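Local atomic coordinates of calcium dodecin (Mycobacterium tuberculosis, PDB entry 3ONR), a protein that binds calcium ions as a hollow, roughly spherical assembly of twelve identical subunits and may also sequester small ligands. Residues Q44-D49 with I54-K59; G12-P15 with E19-A22. The protein carries 2 engineered substitutions. One frame throughout, in Å; residues are numbered along the deposited sequence.

Contact 1 of 2, residues Q44-D49 with I54-K59; sequences QDMAVD and ITYRIK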
loop_
_atom_site.group_PDB
_atom_site.type_symbol
_atom_site.label_atom_id
_atom_site.label_comp_id
_atom_site.label_asym_id
_atom_site.label_seq_id
_atom_site.Cartn_x
_atom_site.Cartn_y
_atom_site.Cartn_z
ATOM N N GLN A 44 -12.356 -3.482 -8.303
ATOM C CA GLN A 44 -13.745 -3.714 -8.696
ATOM C C GLN A 44 -14.541 -2.475 -8.277
ATOM O O GLN A 44 -14.249 -1.754 -7.286
ATOM C CB GLN A 44 -14.324 -4.933 -7.937
ATOM C CG GLN A 44 -13.701 -6.240 -8.393
ATOM C CD GLN A 44 -14.004 -7.361 -7.456
ATOM O OE1 GLN A 44 -14.816 -8.244 -7.764
ATOM N NE2 GLN A 44 -13.428 -7.279 -6.274
ATOM N N ASP A 45 -15.518 -2.191 -9.105
ATOM C CA ASP A 45 -16.439 -1.122 -8.764
ATOM C C ASP A 45 -17.796 -1.399 -9.387
ATOM O O ASP A 45 -18.020 -2.426 -10.075
ATOM C CB ASP A 45 -15.887 0.309 -9.045
ATOM C CG ASP A 45 -15.834 0.679 -10.550
ATOM O OD1 ASP A 45 -15.172 1.707 -10.894
ATOM O OD2 ASP A 45 -16.516 -0.010 -11.328
ATOM N N MET A 46 -18.713 -0.494 -9.087
ATOM C CA MET A 46 -20.003 -0.463 -9.774
ATOM C C MET A 46 -20.305 0.946 -10.269
ATOM O O MET A 46 -20.069 1.943 -9.568
ATOM C CB MET A 46 -21.139 -0.917 -8.875
ATOM C CG MET A 46 -20.959 -2.314 -8.383
ATOM S SD MET A 46 -21.676 -2.382 -6.717
ATOM C CE MET A 46 -23.322 -2.412 -7.150
ATOM N N ALA A 47 -20.801 1.021 -11.501
ATOM C CA ALA A 47 -21.384 2.250 -11.990
ATOM C C ALA A 47 -22.878 2.167 -11.842
ATOM O O ALA A 47 -23.486 1.101 -12.014
ATOM C CB ALA A 47 -20.992 2.462 -13.440
ATOM N N VAL A 48 -23.491 3.277 -11.457
ATOM C CA VAL A 48 -24.917 3.295 -11.225
ATOM C C VAL A 48 -25.501 4.417 -12.112
ATOM O O VAL A 48 -24.917 5.508 -12.180
ATOM C CB VAL A 48 -25.216 3.563 -9.727
ATOM C CG1 VAL A 48 -26.620 3.028 -9.372
ATOM C CG2 VAL A 48 -24.188 2.857 -8.858
ATOM N N ASP A 49 -26.598 4.156 -12.829
ATOM C CA ASP A 49 -27.279 5.254 -13.574
ATOM C C ASP A 49 -28.438 5.813 -12.753
ATOM O O ASP A 49 -28.717 5.321 -11.656
ATOM C CB ASP A 49 -27.703 4.814 -14.996
ATOM C CG ASP A 49 -28.913 3.868 -15.003
ATOM O OD1 ASP A 49 -29.098 3.231 -16.052
ATOM O OD2 ASP A 49 -29.681 3.759 -14.005
ATOM N N ILE A 54 -27.252 -0.950 -12.205
ATOM C CA ILE A 54 -25.872 -1.246 -11.851
ATOM C C ILE A 54 -25.109 -1.955 -12.974
ATOM O O ILE A 54 -25.615 -2.888 -13.642
ATOM C CB ILE A 54 -25.890 -2.133 -10.589
ATOM C CG1 ILE A 54 -26.477 -1.312 -9.439
ATOM C CG2 ILE A 54 -24.505 -2.594 -10.171
ATOM C CD1 ILE A 54 -26.721 -2.119 -8.185
ATOM N N THR A 55 -23.894 -1.480 -13.206
ATOM C CA THR A 55 -23.015 -2.177 -14.085
ATOM C C THR A 55 -21.875 -2.550 -13.162
ATOM O O THR A 55 -21.294 -1.663 -12.546
ATOM C CB THR A 55 -22.525 -1.244 -15.233
ATOM O OG1 THR A 55 -23.644 -0.882 -16.027
ATOM C CG2 THR A 55 -21.494 -1.939 -16.094
ATOM N N TYR A 56 -21.535 -3.831 -13.098
ATOM C CA TYR A 56 -20.330 -4.270 -12.337
ATOM C C TYR A 56 -19.090 -4.125 -13.215
ATOM O O TYR A 56 -19.102 -4.512 -14.405
ATOM C CB TYR A 56 -20.485 -5.737 -11.935
ATOM C CG TYR A 56 -21.698 -5.898 -11.074
ATOM C CD1 TYR A 56 -22.953 -6.219 -11.640
ATOM C CD2 TYR A 56 -21.600 -5.683 -9.688
ATOM C CE1 TYR A 56 -24.127 -6.332 -10.841
ATOM C CE2 TYR A 56 -22.787 -5.819 -8.874
ATOM C CZ TYR A 56 -24.006 -6.128 -9.485
ATOM O OH TYR A 56 -25.160 -6.178 -8.692
ATOM N N ARG A 57 -18.036 -3.531 -12.677
ATOM C CA ARG A 57 -16.862 -3.278 -13.523
ATOM C C ARG A 57 -15.612 -3.839 -12.814
ATOM O O ARG A 57 -15.504 -3.793 -11.579
ATOM C CB ARG A 57 -16.649 -1.776 -13.749
ATOM C CG ARG A 57 -17.919 -1.046 -14.323
ATOM C CD ARG A 57 -17.595 0.365 -14.849
ATOM N NE ARG A 57 -17.144 1.253 -13.777
ATOM C CZ ARG A 57 -17.037 2.576 -13.871
ATOM N NH1 ARG A 57 -17.391 3.196 -15.014
ATOM N NH2 ARG A 57 -16.562 3.269 -12.815
ATOM N N ILE A 58 -14.689 -4.447 -13.572
ATOM C CA ILE A 58 -13.539 -5.099 -12.911
ATOM C C ILE A 58 -12.268 -4.877 -13.754
ATOM O O ILE A 58 -12.337 -5.039 -14.959
ATOM C CB ILE A 58 -13.799 -6.586 -12.626
ATOM C CG1 ILE A 58 -12.637 -7.233 -11.862
ATOM C CG2 ILE A 58 -14.007 -7.378 -13.968
ATOM C CD1 ILE A 58 -13.094 -8.593 -11.230
ATOM N N LYS A 59 -11.201 -4.407 -13.091
ATOM C CA LYS A 59 -9.920 -4.083 -13.762
ATOM C C LYS A 59 -9.061 -5.318 -13.511
ATOM O O LYS A 59 -8.873 -5.751 -12.319
ATOM C CB LYS A 59 -9.271 -2.820 -13.125
ATOM C CG LYS A 59 -7.932 -2.494 -13.793
ATOM C CD LYS A 59 -7.583 -1.036 -13.607
ATOM C CE LYS A 59 -7.208 -0.711 -12.216
ATOM N NZ LYS A 59 -6.682 0.737 -12.177
#

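Contact 2 of 2, residues G12-P15 with E19-A22; sequences GTSP and EQAA. With CA (calcium ion), chain M.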
loop_
_atom_site.group_PDB
_atom_site.type_symbol
_atom_site.label_atom_id
_atom_site.label_comp_id
_atom_site.label_asym_id
_atom_site.label_seq_id
_atom_site.Cartn_x
_atom_site.Cartn_y
_atom_site.Cartn_z
ATOM N N GLY A 12 -13.377 -5.124 -17.661
ATOM C CA GLY A 12 -14.591 -5.691 -18.238
ATOM C C GLY A 12 -15.807 -5.120 -17.488
ATOM O O GLY A 12 -15.686 -4.631 -16.330
ATOM N N THR A 13 -16.959 -5.130 -18.146
ATOM C CA THR A 13 -18.158 -4.587 -17.428
ATOM C C THR A 13 -19.329 -5.575 -17.682
ATOM O O THR A 13 -19.345 -6.259 -18.701
ATOM C CB THR A 13 -18.573 -3.174 -17.951
ATOM O OG1 THR A 13 -19.184 -3.274 -19.280
ATOM C CG2 THR A 13 -17.396 -2.202 -18.036
ATOM N N SER A 14 -20.360 -5.527 -16.852
ATOM C CA SER A 14 -21.460 -6.532 -16.934
ATOM C C SER A 14 -22.608 -6.080 -16.102
ATOM O O SER A 14 -22.399 -5.650 -14.986
ATOM C CB SER A 14 -21.024 -7.840 -16.277
ATOM O OG SER A 14 -22.010 -8.871 -16.429
ATOM N N PRO A 15 -23.836 -6.282 -16.584
ATOM C CA PRO A 15 -24.969 -5.985 -15.722
ATOM C C PRO A 15 -25.160 -7.121 -14.685
ATOM O O PRO A 15 -25.945 -6.999 -13.749
ATOM C CB PRO A 15 -26.150 -5.922 -16.712
ATOM C CG PRO A 15 -25.670 -6.755 -17.949
ATOM C CD PRO A 15 -24.200 -6.730 -17.947
ATOM N N GLU A 19 -17.740 -11.680 -12.084
ATOM C CA GLU A 19 -17.205 -12.872 -12.884
ATOM C C GLU A 19 -17.471 -12.729 -14.373
ATOM O O GLU A 19 -16.597 -13.028 -15.213
ATOM C CB GLU A 19 -17.899 -14.160 -12.409
ATOM C CG GLU A 19 -17.307 -14.695 -11.057
ATOM C CD GLU A 19 -17.959 -14.043 -9.829
ATOM O OE1 GLU A 19 -18.822 -13.156 -10.015
ATOM O OE2 GLU A 19 -17.669 -14.497 -8.679
ATOM N N GLN A 20 -18.696 -12.301 -14.717
ATOM C CA GLN A 20 -19.074 -12.123 -16.125
ATOM C C GLN A 20 -18.298 -10.943 -16.779
ATOM O O GLN A 20 -17.829 -11.034 -17.913
ATOM C CB GLN A 20 -20.571 -11.856 -16.263
ATOM C CG GLN A 20 -20.947 -11.829 -17.804
ATOM C CD GLN A 20 -22.334 -11.350 -17.993
ATOM O OE1 GLN A 20 -22.576 -10.154 -18.222
ATOM N NE2 GLN A 20 -23.277 -12.276 -17.910
ATOM N N ALA A 21 -18.200 -9.843 -16.056
ATOM C CA ALA A 21 -17.396 -8.691 -16.495
ATOM C C ALA A 21 -15.954 -9.173 -16.745
ATOM O O ALA A 21 -15.366 -8.908 -17.828
ATOM C CB ALA A 21 -17.444 -7.591 -15.435
ATOM N N ALA A 22 -15.434 -9.962 -15.803
ATOM C CA ALA A 22 -14.050 -10.482 -15.953
ATOM C C ALA A 22 -13.912 -11.431 -17.145
ATOM O O ALA A 22 -12.912 -11.336 -17.877
ATOM C CB ALA A 22 -13.593 -11.205 -14.658
HETATM CA CA CA M . -19.568 -12.942 -7.720
HETATM O O HOH W 1 -21.364 -14.283 -8.510
HETATM O O HOH W 2 -17.727 -11.644 -7.113
#

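Contact 1 of 2, residues Q44-D49 with I54-K59
The backbone O of D45 takes two N-H groups, R57 N at 2.8 Å from across the ladder and the indole NE1 of W18. D45 and R57 also meet by their side chains. R57, bent at chi3 (-64°), turns its guanidinium side-on to the D45 carboxylate: NE reaches OD2 at 2.8 Å, nearly straight (177°) and on the syn side, while NH2 meets OD1 at 2.8 Å from above the carboxylate plane. The two flat groups are thus twisted, 32° apart, and A47 CB lies over one face of the guanidinium. D45–R57 and A47–T55 are the hydrogen-bonded pairs of the beta hairpin 38-48/54-65, part of the three-stranded antiparallel sheet of the dodecin fold. The Q44, M46 and I54 side chains leave the other face of the sheet. There the bent M46 chain runs alongside Y56, CG 3.7 Å from ring atom CD2, with SD 5.2 Å from the ring centroid in an oblique Met-aromatic contact. M46 CE presses on I54 CG2 at 3.2 Å, tighter than normal carbon contact, and I54 CG2 also sits over one ring face, near its rim. D45 and M46 pair further with a strand of a second subunit, extending the sheet.

Contact 2 of 2, residues G12-P15 with E19-A22
A21 points its methyl toward the backbone of strand 4-14, CB lying 3.6 Å from T13 C and also resting beside the carbonyl O of G12. S14 faces it from the strand, and the two beta carbons, S14 CB and A21 CB, meet at 3.7 Å. The chi1 of S14 (-175°) swings OG away from its own N and into the turn between strand 4-14 and helix 18-32, where T16 N donates a hydrogen bond to it. Q20 reaches out from the helix toward S14 as an extended chain, its CB 4.0 Å from S14 CB; the amide end lies near P15, but the very short approach of its OE1 to S14 OG is doubtful. G12, lacking a side chain, lets its CA come within 3.3 Å of A21 O in a CA-H...O contact. E19 turns the other way, off the far side of the helix. Its chain bends at chi2 (86°) and both carboxylate oxygens chelate the calcium ion, OE1 at 2.4 Å and OE2 at 2.6 Å, with two waters and E19 of two neighbouring subunits also bound; W18 N of one neighbour donates to OE2. Helix 18-32, which follows the first strand of the dodecin fold, here lies against the sheet where strand 4-14 runs beside strand 54-65, and I58 of the latter touches A21 and A22.

Overall arrangement
Contact 2 closes before contact 1 opens, so the strand-to-helix turn comes first along the chain and the hairpin second, with their centres about 8 Å apart. Strand 54-65 links them: it is the middle strand of the antiparallel sheet, flanked within this chain by 4-14 and 38-48. The joint is direct, through probable backbone hydrogen bonds from Y56 N to S14 O (2.8 Å) and from G12 N to I58 O (2.9 Å). Helix 18-32 packs against this sheet and leads on to strand 38-48. Both contacts touch the same neighbouring subunit, and the calcium ion held by E19 lies where three subunits of the dodecamer meet.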